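Local structure of histidine triad (HIT) protein (Marinobacter aquaeolei, 3OHE) at residues A[27-31]-A[32-36]; A[3-6]-A[7-11]. The protein belongs to the histidine triad family, whose members are mostly nucleotide hydrolases and transferases, and binds calcium ions in this crystal. One frame throughout, in Å; residues are numbered along the deposited sequence. Where two conformers were deposited one is given.

Contact 1. Residues A[27-31]-A[32-36]; sequences MNDNT and WPWVI
Met27, a selenomethionine, lies along the Trp34 indole where the loop between antiparallel strands 22-27 and 34-39 of the HIT-fold sheet begins and ends. Its CB stands over the five-membered ring, 3.5 Å from the centroid, a CH-pi contact. With CG anti to the backbone N (chi1 -176°), the chain runs on across the same face, and CG sits over its middle. SE, above the six-membered ring at 4.8 Å from its centroid, makes a more distant Met-aromatic contact. The chain then bends back, bringing CE to 3.3 Å from Trp34 CZ2 and 3.6 Å from Ile36 CD1. Without the Trp34 indole, as with an alanine here, a gap would probably open beneath the selenomethionine, leaving it freer to turn, and His93 ND1 would lose its NE1 partner. Between the backbones, Met27 N donates to Trp34 O, and one water sits within hydrogen-bonding distance of Met27 O and Trp32 O. Further round, Thr31 CG2 rests over the six-membered ring of Trp32, 4° off its normal. Asp29 OD1 accepts Thr31 N from above the carboxylate plane, an Asx turn, and also Thr31 OG1 on its syn side at 2.7 Å, while Asp29 OD2 approaches the Trp32 ring edge at CZ3.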
HETATM    1  N   MSE A  27      15.121   4.373  -2.131  1.00  6.71           N
HETATM    2  CA  MSE A  27      15.046   3.908  -3.532  1.00  7.46           C
HETATM    3  C   MSE A  27      15.936   4.818  -4.355  1.00  7.56           C
HETATM    4  O   MSE A  27      15.795   6.031  -4.270  1.00  7.85           O
HETATM    5  CB  MSE A  27      13.600   3.907  -4.046  1.00  8.10           C
HETATM    6  CG  MSE A  27      13.477   3.341  -5.440  1.00 10.43           C
HETATM    7 SE   MSE A  27      13.885   1.437  -5.548  0.75 11.64          SE
HETATM    8  CE  MSE A  27      12.067   0.817  -5.446  1.00 23.05           C
ATOM      9  N   ASN A  28      16.849   4.223  -5.135  1.00  7.78           N
ATOM     10  CA  ASN A  28      17.855   5.002  -5.850  1.00  8.96           C
ATOM     11  C   ASN A  28      17.349   5.612  -7.164  1.00 10.11           C
ATOM     12  O   ASN A  28      17.899   5.357  -8.238  1.00 10.30           O
ATOM     13  CB  ASN A  28      19.119   4.155  -6.094  1.00  8.79           C
ATOM     14  CG  ASN A  28      20.296   5.003  -6.489  1.00 10.85           C
ATOM     15  OD1 ASN A  28      20.345   6.209  -6.202  1.00 10.38           O
ATOM     16  ND2 ASN A  28      21.243   4.393  -7.177  1.00 11.73           N
ATOM     17  N   ASP A  29      16.270   6.366  -7.028  1.00  9.18           N
ATOM     18  CA  ASP A  29      15.633   7.132  -8.090  1.00  9.55           C
ATOM     19  C   ASP A  29      15.282   8.464  -7.475  1.00  8.62           C
ATOM     20  O   ASP A  29      14.369   8.546  -6.651  1.00  9.48           O
ATOM     21  CB  ASP A  29      14.396   6.406  -8.646  1.00 10.39           C
ATOM     22  CG  ASP A  29      13.773   7.145  -9.830  1.00 10.51           C
ATOM     23  OD1 ASP A  29      14.309   8.230 -10.210  1.00 10.83           O
ATOM     24  OD2 ASP A  29      12.731   6.663 -10.326  1.00 13.64           O
ATOM     25  N   ASN A  30      16.009   9.518  -7.865  1.00  9.36           N
ATOM     26  CA  ASN A  30      15.842  10.819  -7.254  1.00  9.76           C
ATOM     27  C   ASN A  30      14.656  11.590  -7.833  1.00  9.86           C
ATOM     28  O   ASN A  30      14.407  12.735  -7.451  1.00 11.04           O
ATOM     29  CB  ASN A  30      17.127  11.642  -7.272  1.00 10.20           C
ATOM     30  CG  ASN A  30      17.482  12.154  -8.643  1.00 11.35           C
ATOM     31  OD1 ASN A  30      16.669  12.122  -9.552  1.00 13.59           O
ATOM     32  ND2 ASN A  30      18.709  12.668  -8.792  1.00 14.09           N
ATOM     33  N   THR A  31      13.895  10.950  -8.718  1.00  9.66           N
ATOM     34  CA  THR A  31      12.714  11.562  -9.338  1.00  9.89           C
ATOM     35  C   THR A  31      11.616  11.861  -8.293  1.00 10.02           C
ATOM     36  O   THR A  31      10.885  12.837  -8.437  1.00 11.61           O
ATOM     37  CB  THR A  31      12.182  10.673 -10.484  1.00 11.09           C
ATOM     38  OG1 THR A  31      13.261  10.426 -11.392  1.00 12.61           O
ATOM     39  CG2 THR A  31      11.007  11.341 -11.264  1.00 13.21           C
ATOM     40  N   TRP A  32      11.501  11.020  -7.263  1.00 10.17           N
ATOM     41  CA  TRP A  32      10.550  11.196  -6.155  1.00  9.40           C
ATOM     42  C   TRP A  32      11.250  10.833  -4.857  1.00  7.70           C
ATOM     43  O   TRP A  32      12.068   9.928  -4.880  1.00  9.75           O
ATOM     44  CB  TRP A  32       9.293  10.281  -6.257  1.00 12.65           C
ATOM     45  CG  TRP A  32       8.528  10.381  -7.498  1.00 15.37           C
ATOM     46  CD1 TRP A  32       7.479  11.232  -7.768  1.00 18.17           C
ATOM     47  CD2 TRP A  32       8.765   9.660  -8.690  1.00 13.70           C
ATOM     48  NE1 TRP A  32       7.048  11.045  -9.035  1.00 19.05           N
ATOM     49  CE2 TRP A  32       7.800  10.099  -9.638  1.00 16.98           C
ATOM     50  CE3 TRP A  32       9.640   8.617  -9.036  1.00 19.08           C
ATOM     51  CZ2 TRP A  32       7.737   9.590 -10.910  1.00 19.04           C
ATOM     52  CZ3 TRP A  32       9.582   8.127 -10.275  1.00 20.56           C
ATOM     53  CH2 TRP A  32       8.613   8.608 -11.219  1.00 19.24           C
ATOM     54  N   PRO A  33      10.883  11.464  -3.715  1.00  8.55           N
ATOM     55  CA  PRO A  33      11.351  10.999  -2.402  1.00  7.53           C
ATOM     56  C   PRO A  33      10.694   9.667  -2.091  1.00  7.62           C
ATOM     57  O   PRO A  33       9.456   9.601  -1.965  1.00  8.20           O
ATOM     58  CB  PRO A  33      10.908  12.124  -1.448  1.00  9.37           C
ATOM     59  CG  PRO A  33      10.603  13.326  -2.346  1.00  9.58           C
ATOM     60  CD  PRO A  33      10.071  12.705  -3.589  1.00  9.35           C
ATOM     61  N   TRP A  34      11.485   8.614  -1.993  1.00  6.52           N
ATOM     62  CA  TRP A  34      10.952   7.237  -2.003  1.00  6.52           C
ATOM     63  C   TRP A  34      11.789   6.402  -1.046  1.00  6.49           C
ATOM     64  O   TRP A  34      12.975   6.166  -1.279  1.00  8.00           O
ATOM     65  CB  TRP A  34      10.990   6.737  -3.443  1.00  7.64           C
ATOM     66  CG  TRP A  34      10.471   5.370  -3.735  1.00  6.99           C
ATOM     67  CD1 TRP A  34      10.136   4.377  -2.890  1.00  7.62           C
ATOM     68  CD2 TRP A  34      10.268   4.873  -5.051  1.00  8.28           C
ATOM     69  NE1 TRP A  34       9.717   3.271  -3.611  1.00  8.22           N
ATOM     70  CE2 TRP A  34       9.814   3.551  -4.952  1.00  7.84           C
ATOM     71  CE3 TRP A  34      10.486   5.410  -6.323  1.00 11.30           C
ATOM     72  CZ2 TRP A  34       9.541   2.786  -6.094  1.00 11.23           C
ATOM     73  CZ3 TRP A  34      10.205   4.655  -7.431  1.00 13.21           C
ATOM     74  CH2 TRP A  34       9.737   3.368  -7.313  1.00 11.81           C
ATOM     75  N   VAL A  35      11.154   6.002   0.059  1.00  6.25           N
ATOM     76  CA  VAL A  35      11.808   5.246   1.136  1.00  7.17           C
ATOM     77  C   VAL A  35      11.069   3.913   1.313  1.00  7.15           C
ATOM     78  O   VAL A  35       9.816   3.876   1.295  1.00  7.89           O
ATOM     79  CB  VAL A  35      11.818   6.061   2.435  1.00  7.35           C
ATOM     80  CG1 VAL A  35      12.337   5.236   3.621  1.00  8.08           C
ATOM     81  CG2 VAL A  35      12.658   7.343   2.258  1.00  9.41           C
ATOM     82  N   ILE A  36      11.851   2.851   1.539  0.70  5.89           N
ATOM     83  CA  ILE A  36      11.334   1.510   1.669  0.70  5.52           C
ATOM     84  C   ILE A  36      11.646   1.025   3.078  0.70  5.65           C
ATOM     85  O   ILE A  36      12.773   1.177   3.548  0.70  6.42           O
ATOM     86  CB  ILE A  36      11.968   0.611   0.595  0.70  5.53           C
ATOM     87  CG1 ILE A  36      11.645   1.167  -0.810  0.70  6.83           C
ATOM     88  CG2 ILE A  36      11.480  -0.828   0.730  0.70  6.43           C
ATOM     89  CD1 ILE A  36      12.294   0.413  -1.922  0.70  9.04           C
TER
HETATM   90  O   HOH W   1      14.106   8.411  -3.664  1.00  8.41           O

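Contact 2. Residues A[3-6]-A[7-11]; sequences FQLH and ERLAA. With CA (calcium ion), chain C.
His6 meets the first turn of helix 7-12 with both its ring and its carbonyl, the tight part of this local contact. Turned back by a CG anti to the backbone N (chi1 -168°), the imidazole brings ND1 to 3.0 Å from Arg8 N, which lies 17° out of the ring plane. The same ND1 comes within 3.5 Å of Arg8 CB, and Arg8 CA is at the ring edge. His6 O accepts from Ala10 N at 3.0 Å, with the N-H nearly in line with the carbonyl. His6 is thus the N-cap: its side chain takes up a backbone N-H of the first turn, while its own carbonyl starts the i to i+4 bonding of the helix. The leucine side is looser. Leu5 CD1 is 4.0 Å from Leu9 CB, the two side chains crossing at about a right angle, and Leu5 CD2 is equally far from Ala10 CB; Val38 of strand 34-39 touches both leucines. Toward solvent, exposed Glu7 has OE2 3.9 Å from His6 CE1, and Arg8 leads its guanidinium away to a salt bridge with Asp12. Ala10 O binds the calcium ion at 2.4 Å, beside three waters and Thr13 O.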
ATOM      1  N   PHE A   3      17.486 -13.389   8.777  1.00  8.65           N
ATOM      2  CA  PHE A   3      17.095 -12.416   7.759  1.00  8.16           C
ATOM      3  C   PHE A   3      18.307 -12.039   6.897  1.00  8.07           C
ATOM      4  O   PHE A   3      19.396 -11.774   7.434  1.00  9.57           O
ATOM      5  CB  PHE A   3      16.492 -11.165   8.397  1.00  8.92           C
ATOM      6  CG  PHE A   3      16.238 -10.057   7.413  1.00  8.73           C
ATOM      7  CD1 PHE A   3      15.134 -10.124   6.605  1.00  9.09           C
ATOM      8  CD2 PHE A   3      17.119  -9.019   7.279  1.00  9.42           C
ATOM      9  CE1 PHE A   3      14.876  -9.131   5.681  1.00  9.96           C
ATOM     10  CE2 PHE A   3      16.871  -8.012   6.340  1.00 10.63           C
ATOM     11  CZ  PHE A   3      15.751  -8.087   5.571  1.00 10.14           C
ATOM     12  N   GLN A   4      18.106 -11.961   5.600  1.00  7.84           N
ATOM     13  CA  GLN A   4      19.108 -11.448   4.682  1.00  7.88           C
ATOM     14  C   GLN A   4      18.433 -10.584   3.647  1.00  7.54           C
ATOM     15  O   GLN A   4      17.505 -11.029   2.953  1.00  7.65           O
ATOM     16  CB  GLN A   4      19.854 -12.597   4.008  1.00  7.91           C
ATOM     17  CG  GLN A   4      21.001 -12.138   3.147  1.00 11.66           C
ATOM     18  CD  GLN A   4      21.728 -13.307   2.568  1.00 12.38           C
ATOM     19  OE1 GLN A   4      22.589 -13.930   3.233  1.00 14.67           O
ATOM     20  NE2 GLN A   4      21.319 -13.700   1.356  1.00 12.61           N
ATOM     21  N   LEU A   5      18.858  -9.336   3.526  1.00  7.84           N
ATOM     22  CA  LEU A   5      18.235  -8.424   2.567  1.00  7.36           C
ATOM     23  C   LEU A   5      18.342  -9.015   1.155  1.00  7.41           C
ATOM     24  O   LEU A   5      19.416  -9.472   0.731  1.00  8.57           O
ATOM     25  CB  LEU A   5      18.925  -7.060   2.606  1.00  8.61           C
ATOM     26  CG  LEU A   5      18.292  -5.973   1.743  1.00  9.69           C
ATOM     27  CD1 LEU A   5      16.892  -5.597   2.213  1.00  8.80           C
ATOM     28  CD2 LEU A   5      19.166  -4.702   1.745  1.00 10.06           C
ATOM     29  N   HIS A   6      17.248  -8.993   0.401  1.00  7.02           N
ATOM     30  CA  HIS A   6      17.209  -9.498  -0.958  1.00  7.46           C
ATOM     31  C   HIS A   6      18.155  -8.705  -1.852  1.00  8.51           C
ATOM     32  O   HIS A   6      18.203  -7.480  -1.758  1.00  7.65           O
ATOM     33  CB  HIS A   6      15.767  -9.450  -1.476  1.00  7.28           C
ATOM     34  CG  HIS A   6      15.535 -10.181  -2.742  1.00  7.76           C
ATOM     35  ND1 HIS A   6      15.930  -9.693  -3.966  1.00  9.22           N
ATOM     36  CD2 HIS A   6      14.928 -11.371  -2.979  1.00  8.42           C
ATOM     37  CE1 HIS A   6      15.560 -10.544  -4.908  1.00  9.40           C
ATOM     38  NE2 HIS A   6      14.928 -11.556  -4.334  1.00  9.56           N
ATOM     39  N   GLU A   7      18.890  -9.395  -2.717  1.00  8.72           N
ATOM     40  CA  GLU A   7      19.891  -8.761  -3.568  1.00  9.80           C
ATOM     41  C   GLU A   7      19.316  -7.664  -4.442  1.00  9.01           C
ATOM     42  O   GLU A   7      20.010  -6.670  -4.705  1.00 10.09           O
ATOM     43  CB  GLU A   7      20.606  -9.803  -4.435  1.00 11.69           C
ATOM     44  CG  GLU A   7      19.721 -10.501  -5.475  1.00 14.96           C
ATOM     45  CD  GLU A   7      19.492  -9.763  -6.811  1.00 20.84           C
ATOM     46  OE1 GLU A   7      20.294  -8.857  -7.201  1.00 22.02           O
ATOM     47  OE2 GLU A   7      18.486 -10.111  -7.500  1.00 23.70           O
ATOM     48  N   ARG A   8      18.079  -7.808  -4.911  1.00  9.13           N
ATOM     49  CA  ARG A   8      17.501  -6.771  -5.786  1.00  9.41           C
ATOM     50  C   ARG A   8      17.231  -5.487  -4.989  1.00  8.31           C
ATOM     51  O   ARG A   8      17.427  -4.380  -5.464  1.00  9.91           O
ATOM     52  CB  ARG A   8      16.232  -7.273  -6.475  1.00  9.60           C
ATOM     53  CG  ARG A   8      15.540  -6.277  -7.364  1.00 15.85           C
ATOM     54  CD  ARG A   8      16.268  -5.804  -8.598  1.00 22.58           C
ATOM     55  NE  ARG A   8      15.384  -4.890  -9.346  1.00 27.66           N
ATOM     56  CZ  ARG A   8      14.328  -5.261 -10.089  1.00 35.04           C
ATOM     57  NH1 ARG A   8      13.990  -6.543 -10.244  1.00 37.82           N
ATOM     58  NH2 ARG A   8      13.600  -4.323 -10.702  1.00 34.74           N
ATOM     59  N   LEU A   9      16.748  -5.649  -3.759  1.00  8.51           N
ATOM     60  CA  LEU A   9      16.542  -4.484  -2.877  1.00  7.86           C
ATOM     61  C   LEU A   9      17.877  -3.812  -2.581  1.00  9.14           C
ATOM     62  O   LEU A   9      17.977  -2.590  -2.662  1.00 10.21           O
ATOM     63  CB  LEU A   9      15.824  -4.876  -1.586  1.00  8.10           C
ATOM     64  CG  LEU A   9      14.363  -5.285  -1.758  1.00  9.90           C
ATOM     65  CD1 LEU A   9      13.762  -5.801  -0.451  1.00  9.78           C
ATOM     66  CD2 LEU A   9      13.527  -4.176  -2.357  1.00 17.78           C
ATOM     67  N   ALA A  10      18.913  -4.601  -2.281  1.00  8.67           N
ATOM     68  CA  ALA A  10      20.235  -4.043  -2.057  1.00  9.67           C
ATOM     69  C   ALA A  10      20.754  -3.272  -3.265  1.00 10.45           C
ATOM     70  O   ALA A  10      21.265  -2.143  -3.141  1.00 11.68           O
ATOM     71  CB  ALA A  10      21.202  -5.159  -1.673  1.00 10.92           C
ATOM     72  N   ALA A  11      20.588  -3.846  -4.452  1.00  9.33           N
ATOM     73  CA  ALA A  11      21.064  -3.228  -5.687  1.00 10.94           C
ATOM     74  C   ALA A  11      20.359  -1.907  -6.035  1.00  9.81           C
ATOM     75  O   ALA A  11      20.966  -0.994  -6.593  1.00 13.04           O
ATOM     76  CB  ALA A  11      20.937  -4.206  -6.850  1.00 12.40           C
TER
HETATM   77 CA    CA C 137      22.611  -0.776  -1.654  0.50 14.51          CA
HETATM   78  O   HOH W   2      20.831  -0.801   0.325  1.00 16.92           O
HETATM   79  O   HOH W   3      24.185  -2.383  -2.350  0.50 23.70           O
HETATM   80  O   HOH W   4      24.116   1.282  -1.664  1.00 25.15           O

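Contact 2 precedes contact 1 in the chain; strand 13-18 and most of strand 22-27 lie between them. Their centres are 16 Å apart and their nearest atoms about 5 Å, without touching. Strand 34-39 provides a bridge, since Ile36 of contact 1 lies on it and so does Val38, which meets Leu5 and Leu9 of contact 2. Thr13 provides another: it completes the protein part of the calcium site with Ala10, and its side chain is about 4 Å from that of Ile36. The Met27 side chain remains about 10 Å from a calcium ion. Contact 1 also borders strand 92-97, whose His93 and His94 lie by sequence at the family's histidine motif, so it probably sits close to the catalytic region.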